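Local coordinates for protein aerobactin synthase IucC (Klebsiella pneumoniae, PDB 6CN7) that probably catalyses the ATP-dependent attachment of a second N6-acetyl-N6-hydroxylysine to a citryl intermediate, completing the siderophore aerobactin, at residues L314-A326 with V436-D448. The protein carries 5 engineered substitutions. Numbering follows the deposited sequence.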
ATOM      1  N   LEU A 314      16.578  25.862  36.475  1.00 51.36           N
ATOM      2  CA  LEU A 314      15.608  25.460  35.465  1.00 51.45           C
ATOM      3  C   LEU A 314      14.264  26.145  35.671  1.00 53.44           C
ATOM      4  O   LEU A 314      13.570  26.448  34.695  1.00 51.88           O
ATOM      5  CB  LEU A 314      15.440  23.940  35.483  1.00 49.92           C
ATOM      6  CG  LEU A 314      16.738  23.171  35.225  1.00 53.97           C
ATOM      7  CD1 LEU A 314      16.577  21.697  35.537  1.00 51.80           C
ATOM      8  CD2 LEU A 314      17.197  23.359  33.784  1.00 53.84           C
ATOM      9  N   LYS A 315      13.883  26.393  36.926  1.00 54.10           N
ATOM     10  CA  LYS A 315      12.685  27.182  37.197  1.00 58.65           C
ATOM     11  C   LYS A 315      12.813  28.580  36.601  1.00 58.18           C
ATOM     12  O   LYS A 315      11.874  29.089  35.978  1.00 63.31           O
ATOM     13  CB  LYS A 315      12.451  27.252  38.708  1.00 61.07           C
ATOM     14  CG  LYS A 315      11.100  27.802  39.145  1.00 66.53           C
ATOM     15  CD  LYS A 315      10.930  27.633  40.653  1.00 72.69           C
ATOM     16  CE  LYS A 315       9.621  28.218  41.158  1.00 78.07           C
ATOM     17  NZ  LYS A 315       9.451  28.000  42.625  1.00 85.15           N
ATOM     18  N   GLN A 316      13.980  29.207  36.767  1.00 53.89           N
ATOM     19  CA  GLN A 316      14.169  30.578  36.304  1.00 54.37           C
ATOM     20  C   GLN A 316      14.219  30.669  34.783  1.00 52.57           C
ATOM     21  O   GLN A 316      13.870  31.711  34.218  1.00 54.65           O
ATOM     22  CB  GLN A 316      15.445  31.157  36.916  1.00 53.96           C
ATOM     23  CG  GLN A 316      15.350  31.363  38.420  1.00 57.60           C
ATOM     24  CD  GLN A 316      16.695  31.628  39.065  1.00 61.30           C
ATOM     25  OE1 GLN A 316      17.735  31.565  38.410  1.00 67.63           O
ATOM     26  NE2 GLN A 316      16.681  31.924  40.358  1.00 62.57           N
ATOM     27  N   SER A 317      14.650  29.605  34.103  1.00 48.83           N
ATOM     28  CA  SER A 317      14.711  29.641  32.647  1.00 48.90           C
ATOM     29  C   SER A 317      13.331  29.578  32.011  1.00 49.66           C
ATOM     30  O   SER A 317      13.180  29.980  30.853  1.00 49.36           O
ATOM     31  CB  SER A 317      15.560  28.489  32.116  1.00 50.18           C
ATOM     32  OG  SER A 317      14.878  27.252  32.246  1.00 48.83           O
ATOM     33  N   GLY A 318      12.329  29.083  32.735  1.00 54.68           N
ATOM     34  CA  GLY A 318      10.999  28.915  32.193  1.00 53.93           C
ATOM     35  C   GLY A 318      10.777  27.626  31.433  1.00 52.64           C
ATOM     36  O   GLY A 318       9.651  27.383  30.983  1.00 53.90           O
ATOM     37  N   ALA A 319      11.803  26.789  31.289  1.00 49.83           N
ATOM     38  CA  ALA A 319      11.689  25.582  30.479  1.00 49.54           C
ATOM     39  C   ALA A 319      10.517  24.720  30.934  1.00 50.90           C
ATOM     40  O   ALA A 319      10.285  24.538  32.131  1.00 56.23           O
ATOM     41  CB  ALA A 319      12.989  24.778  30.551  1.00 52.90           C
ATOM     42  N   VAL A 320       9.782  24.187  29.962  1.00 53.94           N
ATOM     43  CA  VAL A 320       8.596  23.377  30.213  1.00 54.57           C
ATOM     44  C   VAL A 320       8.841  21.969  29.692  1.00 54.95           C
ATOM     45  O   VAL A 320       9.438  21.784  28.626  1.00 53.51           O
ATOM     46  CB  VAL A 320       7.346  23.990  29.548  1.00 55.25           C
ATOM     47  CG1 VAL A 320       6.129  23.079  29.728  1.00 60.28           C
ATOM     48  CG2 VAL A 320       7.064  25.375  30.113  1.00 52.46           C
ATOM     49  N   ILE A 321       8.371  20.981  30.447  1.00 56.45           N
ATOM     50  CA  ILE A 321       8.443  19.576  30.064  1.00 59.24           C
ATOM     51  C   ILE A 321       7.034  19.132  29.691  1.00 59.86           C
ATOM     52  O   ILE A 321       6.172  18.974  30.564  1.00 64.08           O
ATOM     53  CB  ILE A 321       9.016  18.712  31.197  1.00 65.40           C
ATOM     54  CG1 ILE A 321      10.473  19.096  31.485  1.00 63.70           C
ATOM     55  CG2 ILE A 321       8.905  17.227  30.860  1.00 69.26           C
ATOM     56  CD1 ILE A 321      11.442  18.812  30.348  1.00 62.91           C
ATOM     57  N   LEU A 322       6.796  18.927  28.399  1.00 59.99           N
ATOM     58  CA  LEU A 322       5.523  18.392  27.942  1.00 63.43           C
ATOM     59  C   LEU A 322       5.481  16.893  28.210  1.00 66.45           C
ATOM     60  O   LEU A 322       6.392  16.157  27.815  1.00 67.83           O
ATOM     61  CB  LEU A 322       5.324  18.685  26.454  1.00 61.61           C
ATOM     62  CG  LEU A 322       5.239  20.174  26.100  1.00 60.95           C
ATOM     63  CD1 LEU A 322       5.209  20.382  24.597  1.00 58.97           C
ATOM     64  CD2 LEU A 322       4.020  20.818  26.742  1.00 61.75           C
ATOM     65  N   GLY A 323       4.426  16.443  28.887  1.00 67.28           N
ATOM     66  CA  GLY A 323       4.356  15.089  29.386  1.00 67.78           C
ATOM     67  C   GLY A 323       3.596  14.139  28.471  1.00 65.87           C
ATOM     68  O   GLY A 323       2.907  14.535  27.536  1.00 57.09           O
ATOM     69  N   GLU A 324       3.750  12.845  28.771  1.00 70.32           N
ATOM     70  CA  GLU A 324       3.025  11.764  28.106  1.00 72.55           C
ATOM     71  C   GLU A 324       2.108  11.108  29.132  1.00 69.51           C
ATOM     72  O   GLU A 324       2.509  10.149  29.810  1.00 73.47           O
ATOM     73  CB  GLU A 324       3.994  10.741  27.510  1.00 76.53           C
ATOM     74  CG  GLU A 324       4.821  11.280  26.355  1.00 84.14           C
ATOM     75  CD  GLU A 324       5.747  10.235  25.761  1.00 90.26           C
ATOM     76  OE1 GLU A 324       5.823   9.118  26.320  1.00 92.47           O
ATOM     77  OE2 GLU A 324       6.394  10.533  24.733  1.00 92.06           O
ATOM     78  N   PRO A 325       0.871  11.587  29.295  1.00 63.09           N
ATOM     79  CA  PRO A 325       0.021  11.046  30.368  1.00 64.02           C
ATOM     80  C   PRO A 325      -0.488   9.639  30.106  1.00 68.39           C
ATOM     81  O   PRO A 325      -0.769   8.916  31.070  1.00 73.37           O
ATOM     82  CB  PRO A 325      -1.131  12.055  30.444  1.00 61.24           C
ATOM     83  CG  PRO A 325      -1.163  12.697  29.097  1.00 63.99           C
ATOM     84  CD  PRO A 325       0.257  12.747  28.630  1.00 61.23           C
ATOM     85  N   ALA A 326      -0.624   9.226  28.848  1.00 66.01           N
ATOM     86  CA  ALA A 326      -1.196   7.926  28.531  1.00 67.61           C
ATOM     87  C   ALA A 326      -0.418   7.273  27.399  1.00 67.30           C
ATOM     88  O   ALA A 326       0.074   7.946  26.490  1.00 67.95           O
ATOM     89  CB  ALA A 326      -2.677   8.044  28.145  1.00 69.00           C
ATOM     90  N   VAL A 436       9.657  37.888  20.775  1.00 52.99           N
ATOM     91  CA  VAL A 436      10.654  37.503  21.774  1.00 51.50           C
ATOM     92  C   VAL A 436      10.414  36.056  22.191  1.00 48.74           C
ATOM     93  O   VAL A 436       9.257  35.666  22.406  1.00 49.22           O
ATOM     94  CB  VAL A 436      10.605  38.433  22.995  1.00 51.21           C
ATOM     95  CG1 VAL A 436      11.646  38.018  24.033  1.00 50.20           C
ATOM     96  CG2 VAL A 436      10.819  39.876  22.569  1.00 52.14           C
ATOM     97  N   PRO A 437      11.452  35.225  22.319  1.00 47.58           N
ATOM     98  CA  PRO A 437      11.257  33.884  22.896  1.00 47.43           C
ATOM     99  C   PRO A 437      11.069  33.967  24.405  1.00 50.96           C
ATOM    100  O   PRO A 437      11.960  34.414  25.129  1.00 58.30           O
ATOM    101  CB  PRO A 437      12.549  33.143  22.525  1.00 48.26           C
ATOM    102  CG  PRO A 437      13.546  34.200  22.237  1.00 49.80           C
ATOM    103  CD  PRO A 437      12.787  35.378  21.713  1.00 48.85           C
ATOM    104  N   GLN A 438       9.899  33.533  24.875  1.00 50.36           N
ATOM    105  CA  GLN A 438       9.572  33.593  26.297  1.00 52.18           C
ATOM    106  C   GLN A 438      10.250  32.468  27.064  1.00 54.72           C
ATOM    107  O   GLN A 438      10.890  32.702  28.094  1.00 58.18           O
ATOM    108  CB  GLN A 438       8.055  33.511  26.489  1.00 56.53           C
ATOM    109  CG  GLN A 438       7.258  34.522  25.686  1.00 56.57           C
ATOM    110  CD  GLN A 438       7.311  35.914  26.281  1.00 54.24           C
ATOM    111  OE1 GLN A 438       7.015  36.108  27.457  1.00 55.88           O
ATOM    112  NE2 GLN A 438       7.689  36.893  25.469  1.00 54.99           N
ATOM    113  N   ARG A 439      10.111  31.239  26.574  1.00 53.15           N
ATOM    114  CA  ARG A 439      10.676  30.069  27.227  1.00 51.96           C
ATOM    115  C   ARG A 439      10.664  28.921  26.229  1.00 52.60           C
ATOM    116  O   ARG A 439      10.068  29.015  25.153  1.00 51.67           O
ATOM    117  CB  ARG A 439       9.904  29.715  28.500  1.00 56.96           C
ATOM    118  CG  ARG A 439       8.407  29.532  28.307  1.00 60.45           C
ATOM    119  CD  ARG A 439       7.713  29.554  29.655  1.00 67.58           C
ATOM    120  NE  ARG A 439       6.306  29.171  29.589  1.00 72.85           N
ATOM    121  CZ  ARG A 439       5.306  30.016  29.365  1.00 80.29           C
ATOM    122  NH1 ARG A 439       5.546  31.307  29.172  1.00 86.55           N
ATOM    123  NH2 ARG A 439       4.058  29.569  29.331  1.00 80.33           N
ATOM    124  N   VAL A 440      11.337  27.837  26.595  1.00 51.27           N
ATOM    125  CA  VAL A 440      11.456  26.673  25.727  1.00 47.66           C
ATOM    126  C   VAL A 440      10.511  25.586  26.218  1.00 47.67           C
ATOM    127  O   VAL A 440      10.236  25.464  27.417  1.00 50.06           O
ATOM    128  CB  VAL A 440      12.911  26.160  25.664  1.00 45.95           C
ATOM    129  CG1 VAL A 440      13.328  25.511  26.983  1.00 48.17           C
ATOM    130  CG2 VAL A 440      13.082  25.196  24.508  1.00 44.17           C
ATOM    131  N   LEU A 441       9.995  24.799  25.276  1.00 50.00           N
ATOM    132  CA  LEU A 441       9.146  23.652  25.571  1.00 53.40           C
ATOM    133  C   LEU A 441       9.801  22.411  24.985  1.00 53.94           C
ATOM    134  O   LEU A 441      10.091  22.367  23.785  1.00 59.53           O
ATOM    135  CB  LEU A 441       7.739  23.835  24.996  1.00 58.57           C
ATOM    136  CG  LEU A 441       6.771  24.756  25.746  1.00 61.46           C
ATOM    137  CD1 LEU A 441       7.189  26.211  25.647  1.00 61.79           C
ATOM    138  CD2 LEU A 441       5.366  24.573  25.214  1.00 65.78           C
ATOM    139  N   LEU A 442      10.040  21.414  25.831  1.00 56.65           N
ATOM    140  CA  LEU A 442      10.659  20.163  25.422  1.00 58.26           C
ATOM    141  C   LEU A 442       9.624  19.048  25.483  1.00 62.84           C
ATOM    142  O   LEU A 442       8.778  19.027  26.382  1.00 63.19           O
ATOM    143  CB  LEU A 442      11.851  19.831  26.321  1.00 57.61           C
ATOM    144  CG  LEU A 442      12.834  20.987  26.524  1.00 52.36           C
ATOM    145  CD1 LEU A 442      13.848  20.640  27.595  1.00 50.69           C
ATOM    146  CD2 LEU A 442      13.527  21.345  25.218  1.00 47.34           C
ATOM    147  N   LYS A 443       9.692  18.128  24.519  1.00 68.23           N
ATOM    148  CA  LYS A 443       8.662  17.104  24.383  1.00 73.60           C
ATOM    149  C   LYS A 443       9.187  15.701  24.099  1.00 76.12           C
ATOM    150  O   LYS A 443       8.511  14.736  24.468  1.00 78.51           O
ATOM    151  CB  LYS A 443       7.678  17.493  23.271  1.00 75.08           C
ATOM    152  CG  LYS A 443       8.341  17.841  21.940  1.00 77.23           C
ATOM    153  CD  LYS A 443       7.328  18.314  20.903  1.00 80.82           C
ATOM    154  CE  LYS A 443       6.733  19.666  21.271  1.00 85.59           C
ATOM    155  NZ  LYS A 443       5.889  20.239  20.185  1.00 88.93           N
ATOM    156  N   ASP A 444      10.352  15.538  23.474  1.00 76.05           N
ATOM    157  CA  ASP A 444      10.830  14.229  23.038  1.00 77.14           C
ATOM    158  C   ASP A 444      11.895  13.708  23.999  1.00 75.21           C
ATOM    159  O   ASP A 444      13.025  14.207  24.025  1.00 72.93           O
ATOM    160  CB  ASP A 444      11.364  14.299  21.610  1.00 78.05           C
ATOM    161  CG  ASP A 444      10.250  14.355  20.582  1.00 82.29           C
ATOM    162  OD1 ASP A 444       9.299  13.559  20.703  1.00 83.80           O
ATOM    163  OD2 ASP A 444      10.307  15.198  19.661  1.00 84.64           O
ATOM    164  N   PHE A 445      11.515  12.711  24.792  1.00 75.09           N
ATOM    165  CA  PHE A 445      12.446  11.889  25.548  1.00 76.26           C
ATOM    166  C   PHE A 445      11.907  10.470  25.552  1.00 78.99           C
ATOM    167  O   PHE A 445      10.694  10.249  25.602  1.00 81.01           O
ATOM    168  CB  PHE A 445      12.628  12.392  26.980  1.00 77.83           C
ATOM    169  CG  PHE A 445      11.704  13.509  27.335  1.00 77.19           C
ATOM    170  CD1 PHE A 445      10.453  13.242  27.861  1.00 77.52           C
ATOM    171  CD2 PHE A 445      12.078  14.826  27.120  1.00 78.35           C
ATOM    172  CE1 PHE A 445       9.587  14.267  28.181  1.00 77.76           C
ATOM    173  CE2 PHE A 445      11.224  15.864  27.434  1.00 80.01           C
ATOM    174  CZ  PHE A 445       9.972  15.588  27.965  1.00 79.12           C
ATOM    175  N   GLN A 446      12.825   9.514  25.495  1.00 81.35           N
ATOM    176  CA  GLN A 446      12.480   8.106  25.352  1.00 84.98           C
ATOM    177  C   GLN A 446      13.718   7.372  24.860  1.00 89.38           C
ATOM    178  O   GLN A 446      14.656   7.140  25.628  1.00 93.73           O
ATOM    179  CB  GLN A 446      11.307   7.918  24.384  1.00 81.28           C
ATOM    180  N   GLY A 447      13.743   7.018  23.576  1.00 86.13           N
ATOM    181  CA  GLY A 447      14.983   6.577  22.969  1.00 85.99           C
ATOM    182  C   GLY A 447      16.009   7.679  22.780  1.00 85.28           C
ATOM    183  O   GLY A 447      17.165   7.376  22.469  1.00 86.92           O
ATOM    184  N   ASP A 448      15.617   8.939  22.978  1.00 83.60           N
ATOM    185  CA  ASP A 448      16.486  10.085  22.755  1.00 81.83           C
ATOM    186  C   ASP A 448      17.159  10.584  24.030  1.00 80.57           C
ATOM    187  O   ASP A 448      17.919  11.554  23.970  1.00 81.45           O
ATOM    188  CB  ASP A 448      15.687  11.230  22.122  1.00 79.10           C
TER
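Val320 and Ile321 pair in parallel with Leu441 and Leu442, adding a two-residue edge strand to a mixed sheet whose next strand, 428-433, runs antiparallel to 436-442. The pairing ties the IucA/IucC family region to the FhuF-like region. Three backbone hydrogen bonds of 2.8 to 2.9 Å make the join: Val320 N to Val440 O, Leu442 N to Val320 O and Leu322 N to Leu442 O. On one face, Val320 CB meets Leu441 CG at 3.9 Å. A chi1 of 176° sets Val320 CG1 opposite the backbone N and leaves CG2 beside that N, at the in-plane edge of the Arg439 guanidinium, which salt-bridges Glu365. Arg439 CB and CD lie against Gly318 O, CD at 3.2 Å; the positive phi of Gly318 turns the chain out of helix 312-317. On the other face, Ile321 CG2 presses on Phe445 CZ (3.5 Å), while CD1 reaches Leu442 CD1 (4.1 Å). Phe308 of helix 291-310 backs Ile321. Farther along, Leu322 CD1 lies 3.7 Å from Lys443 CE, while NZ bonds weakly to Thr429. Backbone bonds therefore fix the register, apolar side chains pack on both faces, joined beside Val320 by the aliphatic part of Arg439, and Glu365 probably offsets much of the arginine's charge.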